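Local coordinates for PP1b (Porcine reproductive and respiratory syndrome virus, PDB 6JDR), which probably unwinds RNA and DNA duplexes in the 5' to 3' direction at the expense of ATP, as the zinc-binding helicase segment (nsp10) of the viral replicase polyprotein, at residues Y16-G21 and Q33-I38; V71-P76 and A124-C129; H321-D326 and H345-D350; Q315-Y320 and S327-D332; P172-M177 and N190-T195. The protein carries 1 engineered substitution. One frame throughout, in Å; residues are numbered along the deposited sequence.

The five contacts fall at three places along an elongated chain. Interactions 1 and 2, first in sequence, touch each other at the N-terminal end, their centres about 9 Å apart: the first closes a zinc site of the zinc-binding domain, and the second joins the linkers on either side of the four-stranded antiparallel sheet. Interaction 5 follows, at the edge of the seven-stranded parallel sheet and about 31 Å from interaction 1, centre to centre. Interactions 3 and 4 come last, their segments alternating, and share the five-stranded parallel sheet. Centres of interactions 1 and 3 are about 76 Å apart, so the zinc-binding domain lies far from what is probably the second RecA-like domain.

Interaction 1 (Y16-G21 and Q33-I38); sequences YATACG and QHCPVI. With ZN (zinc ion), chain B.
Cys20, His34 and Cys35 converge on one zinc ion, and His32 NE2 supplies the fourth ligand. Cys20 SG binds the metal at 2.3 Å and His34 ND1 at 2.2 Å. Both cysteines tuck SG between their own backbone N and carbonyl carbon (chi1 72° in Cys20, 66° in Cys35), which swings the two sulfurs to the same metal. The histidine ring meets Cys20 SG at its edge, and its far nitrogen NE2 is hydrogen-bonded to Val71 O, a second-shell link that fixes the rotation of the ring. Cys35 SG also lies close to the backbone of the partner segment, 3.4 Å from Cys20 N. This is one of the zinc sites of the arterivirus zinc-binding domain, a Cys2His2 centre in which 16-21 delivers one ligand and the loop after strand 23-24 the rest. Backbone bonding is sparse: Ala19 N donates to Pro36 O at 3.0 Å, meeting the carbonyl nearly head-on. Further from the metal, water takes over, one molecule joining Ala17 N to Ile38 O and another spanning Ala17 O and Ile38 N. Van der Waals contacts fill the rest. Thr18 CG2 reaches Val37 CG2 at 3.8 Å as the two branched side chains pass at a slant, while Thr18 OG1 turns to Leu22 N. Ala19 CB rests 4.3 Å from Pro36 CD, and Tyr16 brings CD1 to 3.4 Å from Ile38 O.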
# COMPACT_ATOMS: atom_id res chain seq x y z
N TYR A 16 -31.88 -16.82 -1.21
CA TYR A 16 -31.16 -18.06 -1.53
C TYR A 16 -29.66 -17.88 -1.38
O TYR A 16 -29.17 -16.78 -1.13
CB TYR A 16 -31.53 -18.52 -2.94
CG TYR A 16 -33.02 -18.71 -3.08
CD1 TYR A 16 -33.62 -19.90 -2.70
CD2 TYR A 16 -33.84 -17.68 -3.54
CE1 TYR A 16 -34.99 -20.07 -2.79
CE2 TYR A 16 -35.21 -17.84 -3.64
CZ TYR A 16 -35.78 -19.04 -3.26
OH TYR A 16 -37.14 -19.23 -3.35
N ALA A 17 -28.93 -18.98 -1.52
CA ALA A 17 -27.48 -18.97 -1.40
C ALA A 17 -26.83 -20.07 -2.23
O ALA A 17 -27.46 -21.10 -2.50
CB ALA A 17 -27.07 -19.11 0.05
N THR A 18 -25.58 -19.84 -2.64
CA THR A 18 -24.81 -20.86 -3.35
C THR A 18 -24.29 -21.86 -2.34
O THR A 18 -24.17 -21.54 -1.15
CB THR A 18 -23.62 -20.27 -4.13
OG1 THR A 18 -22.63 -19.76 -3.23
CG2 THR A 18 -24.08 -19.15 -5.07
N ALA A 19 -23.95 -23.05 -2.81
CA ALA A 19 -23.37 -24.08 -1.95
C ALA A 19 -22.02 -23.64 -1.38
O ALA A 19 -21.60 -24.12 -0.33
CB ALA A 19 -23.21 -25.38 -2.72
N CYS A 20 -21.34 -22.72 -2.08
CA CYS A 20 -20.05 -22.20 -1.62
C CYS A 20 -20.18 -20.96 -0.71
O CYS A 20 -19.18 -20.29 -0.44
CB CYS A 20 -19.16 -21.88 -2.83
SG CYS A 20 -19.69 -20.44 -3.78
N GLY A 21 -21.39 -20.67 -0.24
CA GLY A 21 -21.59 -19.68 0.83
C GLY A 21 -21.94 -18.26 0.39
O GLY A 21 -21.95 -17.35 1.22
N GLN A 33 -22.25 -20.60 -12.09
CA GLN A 33 -21.93 -21.92 -12.63
C GLN A 33 -20.91 -22.67 -11.77
O GLN A 33 -20.67 -23.86 -11.99
CB GLN A 33 -21.42 -21.78 -14.07
CG GLN A 33 -22.42 -21.11 -15.00
CD GLN A 33 -22.00 -21.13 -16.45
OE1 GLN A 33 -20.82 -20.99 -16.77
NE2 GLN A 33 -22.97 -21.28 -17.34
N HIS A 34 -20.32 -21.98 -10.80
CA HIS A 34 -19.32 -22.56 -9.90
C HIS A 34 -19.82 -23.76 -9.11
O HIS A 34 -19.10 -24.75 -8.95
CB HIS A 34 -18.83 -21.47 -8.94
CG HIS A 34 -17.86 -21.95 -7.91
ND1 HIS A 34 -18.17 -21.99 -6.57
CD2 HIS A 34 -16.59 -22.40 -8.02
CE1 HIS A 34 -17.14 -22.45 -5.89
NE2 HIS A 34 -16.17 -22.71 -6.75
N CYS A 35 -21.05 -23.68 -8.61
CA CYS A 35 -21.60 -24.74 -7.76
C CYS A 35 -23.12 -24.63 -7.70
O CYS A 35 -23.68 -23.63 -8.14
CB CYS A 35 -20.98 -24.65 -6.36
SG CYS A 35 -21.43 -23.16 -5.44
N PRO A 36 -23.80 -25.66 -7.16
CA PRO A 36 -25.26 -25.64 -7.13
C PRO A 36 -25.88 -24.49 -6.35
O PRO A 36 -25.33 -24.05 -5.33
CB PRO A 36 -25.61 -26.98 -6.46
CG PRO A 36 -24.45 -27.86 -6.74
CD PRO A 36 -23.26 -26.96 -6.70
N VAL A 37 -27.01 -24.00 -6.85
CA VAL A 37 -27.84 -23.04 -6.13
C VAL A 37 -29.24 -23.64 -5.99
O VAL A 37 -30.00 -23.69 -6.96
CB VAL A 37 -27.91 -21.70 -6.87
CG1 VAL A 37 -28.70 -20.68 -6.06
CG2 VAL A 37 -26.51 -21.18 -7.17
N ILE A 38 -29.58 -24.10 -4.79
CA ILE A 38 -30.88 -24.70 -4.54
C ILE A 38 -31.95 -23.61 -4.60
O ILE A 38 -31.91 -22.66 -3.82
CB ILE A 38 -30.96 -25.42 -3.18
CG1 ILE A 38 -29.83 -26.45 -3.02
CG2 ILE A 38 -32.33 -26.08 -3.00
CD1 ILE A 38 -29.70 -27.42 -4.17
ZN ZN B . -20.11 -21.38 -5.81
O HOH W 1 -30.46 -21.64 -1.76
O HOH W 2 -27.39 -23.87 -2.47

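Interaction 2 (V71-P76 and A124-C129)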
# COMPACT_ATOMS: atom_id res chain seq x y z
N VAL A 71 -11.40 -22.17 -8.42
CA VAL A 71 -11.73 -22.58 -7.06
C VAL A 71 -12.64 -23.81 -7.11
O VAL A 71 -13.84 -23.68 -7.37
CB VAL A 71 -12.42 -21.43 -6.29
CG1 VAL A 71 -12.63 -21.80 -4.83
CG2 VAL A 71 -11.58 -20.15 -6.39
N PRO A 72 -12.08 -25.02 -6.88
CA PRO A 72 -12.86 -26.26 -6.94
C PRO A 72 -13.96 -26.37 -5.89
O PRO A 72 -13.70 -26.13 -4.71
CB PRO A 72 -11.82 -27.36 -6.68
CG PRO A 72 -10.49 -26.74 -6.91
CD PRO A 72 -10.65 -25.27 -6.63
N TYR A 73 -15.16 -26.73 -6.31
CA TYR A 73 -16.23 -27.03 -5.38
C TYR A 73 -16.16 -28.51 -5.01
O TYR A 73 -16.25 -29.38 -5.88
CB TYR A 73 -17.60 -26.71 -5.98
CG TYR A 73 -18.74 -27.19 -5.11
CD1 TYR A 73 -18.90 -26.71 -3.82
CD2 TYR A 73 -19.64 -28.15 -5.57
CE1 TYR A 73 -19.92 -27.16 -3.01
CE2 TYR A 73 -20.67 -28.61 -4.76
CZ TYR A 73 -20.81 -28.11 -3.48
OH TYR A 73 -21.83 -28.55 -2.68
N LYS A 74 -15.97 -28.78 -3.72
CA LYS A 74 -15.95 -30.13 -3.17
C LYS A 74 -17.21 -30.29 -2.33
O LYS A 74 -17.34 -29.67 -1.27
CB LYS A 74 -14.71 -30.32 -2.29
CG LYS A 74 -13.38 -30.16 -3.02
CD LYS A 74 -12.31 -29.52 -2.13
CE LYS A 74 -11.04 -29.24 -2.91
NZ LYS A 74 -10.06 -28.40 -2.15
N PRO A 75 -18.17 -31.11 -2.80
CA PRO A 75 -19.42 -31.22 -2.04
C PRO A 75 -19.20 -31.86 -0.67
O PRO A 75 -18.57 -32.91 -0.57
CB PRO A 75 -20.31 -32.09 -2.94
CG PRO A 75 -19.39 -32.79 -3.88
CD PRO A 75 -18.19 -31.91 -4.04
N PRO A 76 -19.71 -31.23 0.40
CA PRO A 76 -19.52 -31.76 1.75
C PRO A 76 -20.43 -32.95 2.05
O PRO A 76 -21.38 -33.19 1.30
CB PRO A 76 -19.89 -30.58 2.65
CG PRO A 76 -20.91 -29.84 1.86
CD PRO A 76 -20.56 -30.03 0.41
N ALA A 124 -24.02 -28.67 4.63
CA ALA A 124 -23.56 -27.36 5.08
C ALA A 124 -23.05 -26.54 3.89
O ALA A 124 -22.44 -27.08 2.97
CB ALA A 124 -22.45 -27.51 6.11
N LEU A 125 -23.33 -25.24 3.92
CA LEU A 125 -22.70 -24.29 3.00
C LEU A 125 -21.23 -24.17 3.34
O LEU A 125 -20.86 -24.10 4.52
CB LEU A 125 -23.37 -22.91 3.10
CG LEU A 125 -24.52 -22.64 2.13
CD1 LEU A 125 -25.52 -23.79 2.11
CD2 LEU A 125 -25.21 -21.34 2.50
N LEU A 126 -20.38 -24.16 2.32
CA LEU A 126 -18.95 -23.99 2.51
C LEU A 126 -18.63 -22.54 2.87
O LEU A 126 -19.42 -21.63 2.56
CB LEU A 126 -18.18 -24.40 1.25
CG LEU A 126 -18.32 -25.85 0.80
CD1 LEU A 126 -17.72 -26.06 -0.58
CD2 LEU A 126 -17.66 -26.80 1.80
N PRO A 127 -17.49 -22.30 3.52
CA PRO A 127 -17.11 -20.93 3.85
C PRO A 127 -16.50 -20.14 2.68
O PRO A 127 -16.23 -18.95 2.83
CB PRO A 127 -16.07 -21.12 4.96
CG PRO A 127 -15.44 -22.44 4.66
CD PRO A 127 -16.52 -23.29 4.05
N THR A 128 -16.30 -20.79 1.53
CA THR A 128 -15.60 -20.17 0.40
C THR A 128 -15.95 -18.70 0.19
O THR A 128 -15.07 -17.84 0.21
CB THR A 128 -15.86 -20.92 -0.92
OG1 THR A 128 -15.73 -22.33 -0.72
CG2 THR A 128 -14.87 -20.48 -2.00
N CYS A 129 -17.23 -18.40 0.01
CA CYS A 129 -17.68 -17.04 -0.27
C CYS A 129 -18.52 -16.45 0.87
O CYS A 129 -19.32 -15.54 0.65
CB CYS A 129 -18.46 -17.00 -1.58
SG CYS A 129 -17.46 -17.37 -3.04
O HOH W 3 -22.16 -26.98 0.06
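Ala124 O accepts a 2.9 Å hydrogen bond from a water molecule that in turn accepts from Tyr73 OH, so one water ties the two linkers together. The same carbonyl oxygen is brushed by Pro76 CG at 3.3 Å, which packs the proline ring against the end of strand 118-124. Tyr73 holds its ring out from the backbone with CG opposite its own N (chi1 172°), and Leu126 CD1 comes to the ring edge, close to the ring plane, 3.5 Å from Tyr73 CE1. That methyl also touches the main chain, 3.7 Å from Lys74 O, while the other branch, CD2, looks toward Pro76 CG. Leu126 is wedged between an aromatic edge, a backbone carbonyl and a proline. At the opposite end of the contact Val71 CG1 and Thr128 CG2 meet tip to tip at 3.8 Å. The segments run nearly antiparallel, one entering the four-stranded sheet before strand 79-83 and the other leaving it after strand 118-124. Both flank a zinc site, the Tyr73 ring packing on its ligand Cys35. Around them, Leu233 of helix 232-239 covers Val71 and Thr128, Arg237 of that helix bonds Thr128 O, and Ala124 and Leu125 lie against strand 93-97.

Interaction 3 (H321-D326 and H345-D350)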
# COMPACT_ATOMS: atom_id res chain seq x y z
N HIS A 321 19.49 39.51 -12.12
CA HIS A 321 20.88 39.90 -12.38
C HIS A 321 21.34 41.06 -11.49
O HIS A 321 22.49 41.08 -11.04
CB HIS A 321 21.08 40.30 -13.84
CG HIS A 321 21.12 39.15 -14.80
ND1 HIS A 321 20.11 38.90 -15.70
CD2 HIS A 321 22.05 38.18 -15.00
CE1 HIS A 321 20.42 37.83 -16.42
NE2 HIS A 321 21.59 37.38 -16.01
N ARG A 322 20.43 42.00 -11.22
CA ARG A 322 20.72 43.16 -10.37
C ARG A 322 21.30 42.79 -9.00
O ARG A 322 22.08 43.56 -8.43
CB ARG A 322 19.45 43.99 -10.15
CG ARG A 322 19.69 45.33 -9.46
CD ARG A 322 18.78 45.52 -8.25
NE ARG A 322 17.53 46.20 -8.59
CZ ARG A 322 16.43 46.20 -7.84
NH1 ARG A 322 16.37 45.51 -6.70
NH2 ARG A 322 15.36 46.87 -8.25
N ASP A 323 20.92 41.64 -8.47
CA ASP A 323 21.33 41.24 -7.12
C ASP A 323 22.51 40.28 -7.11
O ASP A 323 22.89 39.77 -6.06
CB ASP A 323 20.13 40.65 -6.39
CG ASP A 323 18.93 41.58 -6.39
OD1 ASP A 323 19.13 42.80 -6.23
OD2 ASP A 323 17.78 41.10 -6.55
N ARG A 324 23.11 40.04 -8.28
CA ARG A 324 24.30 39.19 -8.38
C ARG A 324 25.53 39.89 -7.83
O ARG A 324 25.79 41.05 -8.15
CB ARG A 324 24.59 38.83 -9.84
CG ARG A 324 23.57 37.93 -10.50
CD ARG A 324 23.87 37.82 -11.99
NE ARG A 324 25.27 37.42 -12.21
CZ ARG A 324 26.00 37.76 -13.27
NH1 ARG A 324 25.52 38.53 -14.24
NH2 ARG A 324 27.26 37.34 -13.35
N GLU A 325 26.30 39.17 -7.02
CA GLU A 325 27.56 39.66 -6.46
C GLU A 325 28.61 38.57 -6.59
O GLU A 325 28.29 37.39 -6.54
CB GLU A 325 27.39 40.02 -4.99
CG GLU A 325 26.27 41.02 -4.72
CD GLU A 325 26.05 41.29 -3.24
OE1 GLU A 325 26.78 40.72 -2.41
OE2 GLU A 325 25.14 42.09 -2.92
N ASP A 326 29.87 38.97 -6.75
CA ASP A 326 30.98 38.02 -6.85
C ASP A 326 30.70 37.02 -7.99
O ASP A 326 30.42 37.44 -9.11
CB ASP A 326 31.20 37.34 -5.48
CG ASP A 326 32.56 36.66 -5.37
OD1 ASP A 326 33.12 36.23 -6.40
OD2 ASP A 326 33.07 36.55 -4.23
N HIS A 345 19.54 33.28 -2.68
CA HIS A 345 19.65 34.66 -2.24
C HIS A 345 18.46 35.46 -2.77
O HIS A 345 18.35 35.68 -3.98
CB HIS A 345 20.98 35.23 -2.74
CG HIS A 345 21.25 36.64 -2.31
ND1 HIS A 345 21.36 37.00 -0.99
CD2 HIS A 345 21.47 37.76 -3.03
CE1 HIS A 345 21.63 38.30 -0.91
NE2 HIS A 345 21.70 38.78 -2.14
N LEU A 346 17.59 35.91 -1.87
CA LEU A 346 16.32 36.54 -2.25
C LEU A 346 16.14 37.92 -1.61
O LEU A 346 15.22 38.12 -0.82
CB LEU A 346 15.15 35.64 -1.84
CG LEU A 346 15.17 34.19 -2.34
CD1 LEU A 346 14.19 33.34 -1.55
CD2 LEU A 346 14.85 34.14 -3.83
N PRO A 347 17.01 38.88 -1.95
CA PRO A 347 16.91 40.22 -1.37
C PRO A 347 15.69 41.03 -1.84
O PRO A 347 15.23 41.90 -1.10
CB PRO A 347 18.20 40.91 -1.83
CG PRO A 347 18.60 40.17 -3.06
CD PRO A 347 18.19 38.75 -2.82
N THR A 348 15.19 40.75 -3.04
CA THR A 348 14.14 41.58 -3.64
C THR A 348 12.76 40.95 -3.50
O THR A 348 12.57 39.77 -3.80
CB THR A 348 14.45 41.84 -5.12
OG1 THR A 348 15.77 42.39 -5.24
CG2 THR A 348 13.44 42.82 -5.73
N LYS A 349 11.79 41.75 -3.05
CA LYS A 349 10.44 41.26 -2.75
C LYS A 349 9.67 40.91 -4.03
O LYS A 349 9.83 41.58 -5.05
CB LYS A 349 9.67 42.31 -1.95
CG LYS A 349 8.47 41.76 -1.20
CD LYS A 349 7.49 42.85 -0.79
CE LYS A 349 6.28 42.26 -0.09
NZ LYS A 349 5.11 43.19 -0.11
N ASP A 350 8.85 39.87 -3.95
CA ASP A 350 8.05 39.37 -5.07
C ASP A 350 8.90 38.99 -6.28
O ASP A 350 8.51 39.22 -7.42
CB ASP A 350 6.97 40.39 -5.47
CG ASP A 350 6.00 40.70 -4.34
OD1 ASP A 350 5.53 39.74 -3.68
OD2 ASP A 350 5.69 41.89 -4.12
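Asp323 and Thr348 form a polar surface contact between two loops that leave the C-terminal ends of neighbouring parallel strands, 315-318 and 342-345. The 3-10 turn 321-323 lowers the aspartate onto the loop leading to helix 354-361. Thr348 OG1 donates to Asp323 OD2 at 2.7 Å, approaching on the syn side of the carboxylate but 29° out of its plane. The threonine hydroxyl stands opposite its own carbonyl carbon (chi1 -54°), which points it at the acid, and the two side chains cross at about a right angle. Arg322 bends at chi2 and chi3 and brings NH1 to 3.5 Å from Thr348 OG1. Its bridge to the neighbouring acid is long, with NH1 3.9 Å from Asp323 OD1, and the positive charge probably offers the carboxylate only modest stabilisation. Next to the hydrogen bond, Pro347 slides past the aspartate in the reverse direction, setting CG 3.6 Å from Asp323 CG. Pro347 CD also lies over one face of the His345 ring, and the edge of that ring turns CD2 toward Asp323 O at 3.9 Å. The proline thus touches the acid through CG and the imidazole through CD. Loops at the C-terminal edge of a parallel sheet are a general feature of alpha/beta folds; here the five-stranded sheet is consistent with the second RecA-like domain of a superfamily 1 helicase core.

Interaction 4 (Q315-Y320 and S327-D332)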
# COMPACT_ATOMS: atom_id res chain seq x y z
N GLN A 315 27.54 27.64 -4.48
CA GLN A 315 27.10 28.51 -5.57
C GLN A 315 25.93 29.37 -5.10
O GLN A 315 24.94 28.84 -4.60
CB GLN A 315 26.69 27.69 -6.79
CG GLN A 315 26.20 28.51 -7.97
CD GLN A 315 27.24 29.51 -8.46
OE1 GLN A 315 28.30 29.12 -8.94
NE2 GLN A 315 26.94 30.80 -8.34
N VAL A 316 26.05 30.68 -5.26
CA VAL A 316 24.96 31.60 -4.92
C VAL A 316 23.99 31.72 -6.10
O VAL A 316 24.42 31.88 -7.25
CB VAL A 316 25.48 33.00 -4.54
CG1 VAL A 316 24.33 33.96 -4.29
CG2 VAL A 316 26.39 32.91 -3.32
N LEU A 317 22.70 31.64 -5.79
CA LEU A 317 21.64 31.77 -6.79
C LEU A 317 20.72 32.90 -6.40
O LEU A 317 20.45 33.10 -5.21
CB LEU A 317 20.84 30.47 -6.88
CG LEU A 317 21.59 29.21 -7.29
CD1 LEU A 317 20.65 28.01 -7.30
CD2 LEU A 317 22.24 29.39 -8.65
N THR A 318 20.23 33.64 -7.39
CA THR A 318 19.31 34.74 -7.14
C THR A 318 18.44 35.00 -8.38
O THR A 318 18.91 34.85 -9.50
CB THR A 318 20.07 36.02 -6.73
OG1 THR A 318 19.14 37.06 -6.38
CG2 THR A 318 20.99 36.50 -7.85
N PRO A 319 17.16 35.36 -8.18
CA PRO A 319 16.30 35.59 -9.34
C PRO A 319 16.88 36.58 -10.36
O PRO A 319 17.02 36.25 -11.54
CB PRO A 319 15.02 36.15 -8.72
CG PRO A 319 14.98 35.58 -7.35
CD PRO A 319 16.40 35.38 -6.92
N TYR A 320 17.22 37.78 -9.89
CA TYR A 320 17.56 38.90 -10.77
C TYR A 320 19.06 39.13 -10.91
O TYR A 320 19.81 38.98 -9.95
CB TYR A 320 16.92 40.19 -10.24
CG TYR A 320 15.41 40.15 -10.10
CD1 TYR A 320 14.60 39.51 -11.03
CD2 TYR A 320 14.79 40.81 -9.04
CE1 TYR A 320 13.22 39.50 -10.90
CE2 TYR A 320 13.41 40.81 -8.90
CZ TYR A 320 12.63 40.15 -9.83
OH TYR A 320 11.26 40.16 -9.69
N SER A 327 30.74 35.72 -7.71
CA SER A 327 30.55 34.69 -8.74
C SER A 327 29.14 34.09 -8.71
O SER A 327 28.94 32.94 -9.09
CB SER A 327 31.59 33.59 -8.56
OG SER A 327 31.48 33.00 -7.27
N ALA A 328 28.16 34.88 -8.28
CA ALA A 328 26.77 34.44 -8.22
C ALA A 328 26.15 34.43 -9.62
O ALA A 328 26.58 35.18 -10.49
CB ALA A 328 25.96 35.33 -7.30
N ILE A 329 25.14 33.59 -9.81
CA ILE A 329 24.42 33.49 -11.08
C ILE A 329 22.92 33.54 -10.86
O ILE A 329 22.44 33.34 -9.74
CB ILE A 329 24.78 32.18 -11.82
CG1 ILE A 329 24.45 30.95 -10.96
CG2 ILE A 329 26.25 32.19 -12.22
CD1 ILE A 329 24.62 29.64 -11.68
N THR A 330 22.17 33.79 -11.93
CA THR A 330 20.72 33.74 -11.85
C THR A 330 20.25 32.29 -11.73
O THR A 330 20.99 31.35 -12.04
CB THR A 330 20.03 34.36 -13.08
OG1 THR A 330 20.47 33.68 -14.27
CG2 THR A 330 20.35 35.84 -13.18
N ILE A 331 19.01 32.13 -11.29
CA ILE A 331 18.39 30.82 -11.22
C ILE A 331 18.16 30.28 -12.64
O ILE A 331 18.28 29.08 -12.87
CB ILE A 331 17.07 30.87 -10.43
CG1 ILE A 331 17.33 31.26 -8.97
CG2 ILE A 331 16.36 29.53 -10.49
CD1 ILE A 331 16.12 31.83 -8.25
N ASP A 332 17.85 31.17 -13.58
CA ASP A 332 17.70 30.79 -14.98
C ASP A 332 18.99 30.24 -15.59
O ASP A 332 18.96 29.32 -16.41
CB ASP A 332 17.21 31.97 -15.82
CG ASP A 332 15.80 32.41 -15.45
OD1 ASP A 332 15.40 32.20 -14.28
OD2 ASP A 332 15.10 32.96 -16.32
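Leu317 and Ile329 lie side by side and point the same way from adjacent parallel strands, Leu317 CD2 reaching Ile329 CG1 at 3.6 Å. Strand 329-330 is the outermost strand of the five-stranded parallel sheet, consistent with the second RecA-like domain of superfamily 1 helicases, and a short loop returns the chain from 315-318 to it. Ile329 holds CG1 between its backbone N and carbonyl carbon (chi1 58°), and this brings the branch against the leucine. Ile331 and Pro319 make a second aligned pair, with Ile331 CD1 3.8 Å from Pro319 CD; the isoleucine also packs on Val359 and Ala360 of helix 354-361. Val316 and Ala328 appose CB to CB at 3.6 Å. Gln315 instead crosses Ile329 at about a right angle: its chain bends at chi2 (58°), laying the amide across the isoleucine with NE2 near CG1. The backbones are joined by three bonds, Ile329 N to Val316 O, Thr318 N to Ile329 O, and Ile331 N to Thr318 O, the last arriving from well above the carbonyl plane. Thr318 OG1 faces the next strand, where it binds His345 O. Both amide hydrogens of Gln315 are used, and both acceptors lie in its amide plane, which holds the group flat. NE2 gives one bond to Ser327 O at 3.0 Å. It gives the other to Val316 O, also at 3.0 Å, and Ile329 N reaches that same oxygen from the opposite face of the carbonyl plane.

Interaction 5 (P172-M177 and N190-T195); sequences PTHQTM and NVPAGT
His174 extends from the first turn of helix 174-184 into the bend formed by Pro192 and Thr195. Its CB starts 4.0 Å from Thr195 OG1, and CG stands opposite the carbonyl carbon of its own residue (chi1 -70°), sending the ring outward over the loop. Along one side of the imidazole, ND1 accepts a 3.1 Å hydrogen bond from Thr195 OG1. The hydroxyl lies 39° out of the ring plane, so the bond is bent away from the nitrogen's ideal direction; with ND1 an acceptor, a neutral ring would probably carry its proton on NE2. Next round the ring, CE1 meets Thr195 CB at 3.7 Å. Pro192 covers one face toward the rim: its CG is 3.9 Å from His174 CD2 and 3.7 Å from NE2 at the tip. Pro192 CG sits over the ring face, 16° off the normal, in a CH-pi contact. A type II beta turn from Pro192 to Thr195, with Gly194 at its third position, brings both partners round the one imidazole. One helical turn on, the extended Met177 meets Pro192 tip to tip through SD and carries CE to 3.6 Å from Asn190 O. Thr173 and Thr176 close the helix start as a capping box, Thr176 N donating to Thr173 OG1. The helix follows strand 168-171, and strand 208-211, at the edge of the seven-stranded parallel sheet, consistent with the first RecA-like domain of the superfamily 1 helicase core, lies alongside: Ile211 touches His174, Val209 touches Met177, and Trp208 touches Asn190.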
# COMPACT_ATOMS: atom_id res chain seq x y z
N PRO A 172 1.31 -13.32 0.88
CA PRO A 172 0.82 -14.57 0.28
C PRO A 172 1.40 -15.89 0.80
O PRO A 172 0.64 -16.85 0.94
CB PRO A 172 1.16 -14.40 -1.21
CG PRO A 172 2.29 -13.43 -1.23
CD PRO A 172 1.99 -12.48 -0.12
N THR A 173 2.70 -15.96 1.05
CA THR A 173 3.33 -17.23 1.42
C THR A 173 4.08 -17.16 2.74
O THR A 173 4.30 -16.09 3.28
CB THR A 173 4.31 -17.72 0.34
OG1 THR A 173 5.50 -16.92 0.37
CG2 THR A 173 3.67 -17.65 -1.05
N HIS A 174 4.46 -18.34 3.24
CA HIS A 174 5.28 -18.44 4.45
C HIS A 174 6.58 -17.67 4.30
O HIS A 174 7.02 -16.99 5.22
CB HIS A 174 5.58 -19.90 4.77
CG HIS A 174 4.39 -20.68 5.24
ND1 HIS A 174 4.49 -21.95 5.76
CD2 HIS A 174 3.07 -20.36 5.27
CE1 HIS A 174 3.28 -22.39 6.08
NE2 HIS A 174 2.41 -21.44 5.80
N GLN A 175 7.19 -17.79 3.12
CA GLN A 175 8.48 -17.18 2.86
C GLN A 175 8.39 -15.67 2.80
O GLN A 175 9.21 -14.97 3.40
CB GLN A 175 9.08 -17.72 1.56
CG GLN A 175 10.51 -17.28 1.31
CD GLN A 175 11.45 -17.68 2.44
OE1 GLN A 175 11.44 -18.82 2.89
NE2 GLN A 175 12.25 -16.73 2.91
N THR A 176 7.38 -15.15 2.09
CA THR A 176 7.17 -13.71 2.00
C THR A 176 6.83 -13.15 3.38
O THR A 176 7.31 -12.09 3.76
CB THR A 176 6.08 -13.33 0.97
OG1 THR A 176 4.84 -13.96 1.30
CG2 THR A 176 6.50 -13.73 -0.44
N MET A 177 6.04 -13.90 4.14
CA MET A 177 5.79 -13.57 5.55
C MET A 177 7.08 -13.46 6.35
O MET A 177 7.24 -12.54 7.14
CB MET A 177 4.86 -14.61 6.19
CG MET A 177 4.50 -14.32 7.63
SD MET A 177 3.37 -15.54 8.32
CE MET A 177 3.19 -14.93 9.99
N ASN A 190 1.47 -14.72 14.26
CA ASN A 190 1.34 -16.09 14.72
C ASN A 190 2.02 -16.98 13.70
O ASN A 190 1.66 -16.96 12.52
CB ASN A 190 -0.13 -16.48 14.84
CG ASN A 190 -0.88 -15.66 15.88
OD1 ASN A 190 -0.42 -15.50 17.01
ND2 ASN A 190 -2.04 -15.15 15.50
N VAL A 191 3.02 -17.75 14.14
CA VAL A 191 3.72 -18.67 13.25
C VAL A 191 2.72 -19.71 12.75
O VAL A 191 2.03 -20.34 13.55
CB VAL A 191 4.91 -19.36 13.96
CG1 VAL A 191 5.49 -20.47 13.10
CG2 VAL A 191 5.99 -18.34 14.29
N PRO A 192 2.62 -19.88 11.42
CA PRO A 192 1.66 -20.85 10.89
C PRO A 192 2.10 -22.30 11.08
O PRO A 192 3.28 -22.62 10.93
CB PRO A 192 1.59 -20.50 9.39
CG PRO A 192 2.90 -19.84 9.09
CD PRO A 192 3.33 -19.15 10.35
N ALA A 193 1.15 -23.16 11.42
CA ALA A 193 1.40 -24.58 11.66
C ALA A 193 1.80 -25.27 10.37
O ALA A 193 1.28 -24.95 9.30
CB ALA A 193 0.17 -25.24 12.24
N GLY A 194 2.73 -26.22 10.47
CA GLY A 194 3.17 -26.99 9.32
C GLY A 194 4.28 -26.35 8.51
O GLY A 194 4.74 -26.93 7.52
N THR A 195 4.71 -25.16 8.91
CA THR A 195 5.74 -24.45 8.15
C THR A 195 7.10 -25.14 8.26
O THR A 195 7.39 -25.80 9.26
CB THR A 195 5.89 -22.98 8.58
OG1 THR A 195 6.83 -22.33 7.73
CG2 THR A 195 6.36 -22.86 10.04